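Local structure of metallo-beta-lactamase superfamily protein (Thermus thermophilus, 2ZWR) at residues L72-H77 and L103-L108. The protein binds two zinc ions in a metallo-beta-lactamase-fold site and is probably a hydrolase. Sequence-based numbering, arbitrary orientation.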
# COMPACT_ATOMS: atom_id res chain seq x y z
N LEU A 72 -13.87 -2.32 9.88
CA LEU A 72 -12.72 -1.43 9.66
C LEU A 72 -13.05 -0.39 8.60
O LEU A 72 -13.54 -0.74 7.51
CB LEU A 72 -11.47 -2.21 9.24
CG LEU A 72 -10.84 -3.20 10.23
CD1 LEU A 72 -9.82 -4.12 9.55
CD2 LEU A 72 -10.21 -2.48 11.39
N PRO A 73 -12.83 0.90 8.92
CA PRO A 73 -12.85 1.89 7.85
C PRO A 73 -11.70 1.65 6.88
O PRO A 73 -10.61 1.21 7.29
CB PRO A 73 -12.68 3.23 8.58
CG PRO A 73 -12.13 2.91 9.90
CD PRO A 73 -12.58 1.50 10.24
N VAL A 74 -11.96 1.91 5.59
CA VAL A 74 -10.99 1.72 4.52
C VAL A 74 -10.68 3.07 3.91
O VAL A 74 -11.58 3.75 3.43
CB VAL A 74 -11.52 0.76 3.42
CG1 VAL A 74 -10.49 0.61 2.31
CG2 VAL A 74 -11.84 -0.60 4.02
N TYR A 75 -9.40 3.45 3.94
CA TYR A 75 -8.94 4.71 3.40
C TYR A 75 -8.30 4.49 2.03
O TYR A 75 -7.38 3.67 1.88
CB TYR A 75 -7.93 5.37 4.36
CG TYR A 75 -8.57 5.94 5.60
CD1 TYR A 75 -8.91 7.29 5.66
CD2 TYR A 75 -8.87 5.12 6.69
CE1 TYR A 75 -9.52 7.82 6.81
CE2 TYR A 75 -9.49 5.63 7.83
CZ TYR A 75 -9.81 6.98 7.88
OH TYR A 75 -10.40 7.50 9.00
N LEU A 76 -8.81 5.22 1.03
CA LEU A 76 -8.30 5.13 -0.33
C LEU A 76 -8.41 6.47 -1.02
O LEU A 76 -9.41 7.18 -0.83
CB LEU A 76 -9.12 4.11 -1.13
CG LEU A 76 -8.79 3.88 -2.60
CD1 LEU A 76 -7.55 3.01 -2.77
CD2 LEU A 76 -10.00 3.26 -3.29
N HIS A 77 -7.40 6.83 -1.81
CA HIS A 77 -7.49 8.01 -2.67
C HIS A 77 -8.63 7.80 -3.69
O HIS A 77 -8.68 6.77 -4.38
CB HIS A 77 -6.16 8.25 -3.38
CG HIS A 77 -6.02 9.62 -3.95
ND1 HIS A 77 -6.62 10.01 -5.13
CD2 HIS A 77 -5.34 10.71 -3.51
CE1 HIS A 77 -6.33 11.27 -5.39
NE2 HIS A 77 -5.55 11.72 -4.42
N LEU A 103 -17.83 -1.17 -0.14
CA LEU A 103 -18.05 0.27 -0.07
C LEU A 103 -18.91 0.61 1.14
O LEU A 103 -19.69 -0.23 1.59
CB LEU A 103 -18.70 0.75 -1.37
CG LEU A 103 -17.76 0.65 -2.58
CD1 LEU A 103 -18.56 0.48 -3.85
CD2 LEU A 103 -16.84 1.87 -2.66
N PRO A 104 -18.80 1.86 1.66
CA PRO A 104 -17.99 2.96 1.15
C PRO A 104 -16.55 2.98 1.68
O PRO A 104 -16.22 2.23 2.61
CB PRO A 104 -18.76 4.18 1.68
CG PRO A 104 -19.23 3.73 3.00
CD PRO A 104 -19.56 2.26 2.86
N VAL A 105 -15.72 3.81 1.06
CA VAL A 105 -14.38 4.06 1.57
C VAL A 105 -14.29 5.50 2.07
O VAL A 105 -15.10 6.34 1.70
CB VAL A 105 -13.27 3.78 0.51
CG1 VAL A 105 -13.39 2.37 -0.03
CG2 VAL A 105 -13.31 4.79 -0.63
N ARG A 106 -13.30 5.76 2.93
CA ARG A 106 -12.96 7.11 3.37
C ARG A 106 -11.81 7.63 2.51
O ARG A 106 -10.91 6.87 2.16
CB ARG A 106 -12.56 7.11 4.85
CG ARG A 106 -13.68 6.66 5.77
CD ARG A 106 -13.29 6.69 7.23
NE ARG A 106 -14.37 6.22 8.10
CZ ARG A 106 -14.31 6.21 9.43
NH1 ARG A 106 -13.21 6.63 10.06
NH2 ARG A 106 -15.34 5.77 10.13
N PRO A 107 -11.87 8.92 2.14
CA PRO A 107 -10.88 9.45 1.22
C PRO A 107 -9.49 9.75 1.79
O PRO A 107 -9.32 10.08 2.98
CB PRO A 107 -11.53 10.74 0.70
CG PRO A 107 -12.45 11.15 1.77
CD PRO A 107 -12.87 9.93 2.52
N LEU A 108 -8.50 9.62 0.92
CA LEU A 108 -7.16 10.11 1.18
C LEU A 108 -6.92 11.29 0.23
O LEU A 108 -7.62 11.44 -0.77
CB LEU A 108 -6.12 9.00 0.94
CG LEU A 108 -6.16 7.80 1.90
CD1 LEU A 108 -5.20 6.72 1.42
CD2 LEU A 108 -5.84 8.23 3.33
O HOH W 1 -14.95 2.64 5.01
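One face of the Tyr75 ring carries CB of Arg106, 3.9 Å from the ring centroid and 22° off its normal, a CH-pi contact offset toward the rim; O of Pro107 lies at the ring's edge. The Arg106 guanidinium stands almost upright to that ring (planes 82° apart). CB of Pro73 sits over the centre of one guanidinium face, while NH1 donates in plane to Tyr75 OH at 3.1 Å. The chain, extended from CG to NE, carries CD past the phenol to make this reach possible; the proline carbon over the face and the bond at the edge together restrain how the guanidinium is turned. In the backbone, Tyr75 and Arg106 pair in parallel: Arg106 N donates to Val74 O (2.7 Å) and its O accepts from Leu76 N (2.9 Å), both nearly straight. Leu108 N reaches Leu76 O from above the carbonyl plane at 3.1 Å, a more bent bond (142° at H). Leu108 CD2 packs on Tyr75 CB at 3.7 Å. A water joins Val74 N to Pro104 O. The short, weakly bonded edge strand 106-107 follows 74-76 through helices 81-85 and 87-93, a beta-alpha-beta connection bordering one of the fold's two sheets; Val105 rests on helix 81-85, and Leu108 meets strand 130-134 of the second sheet.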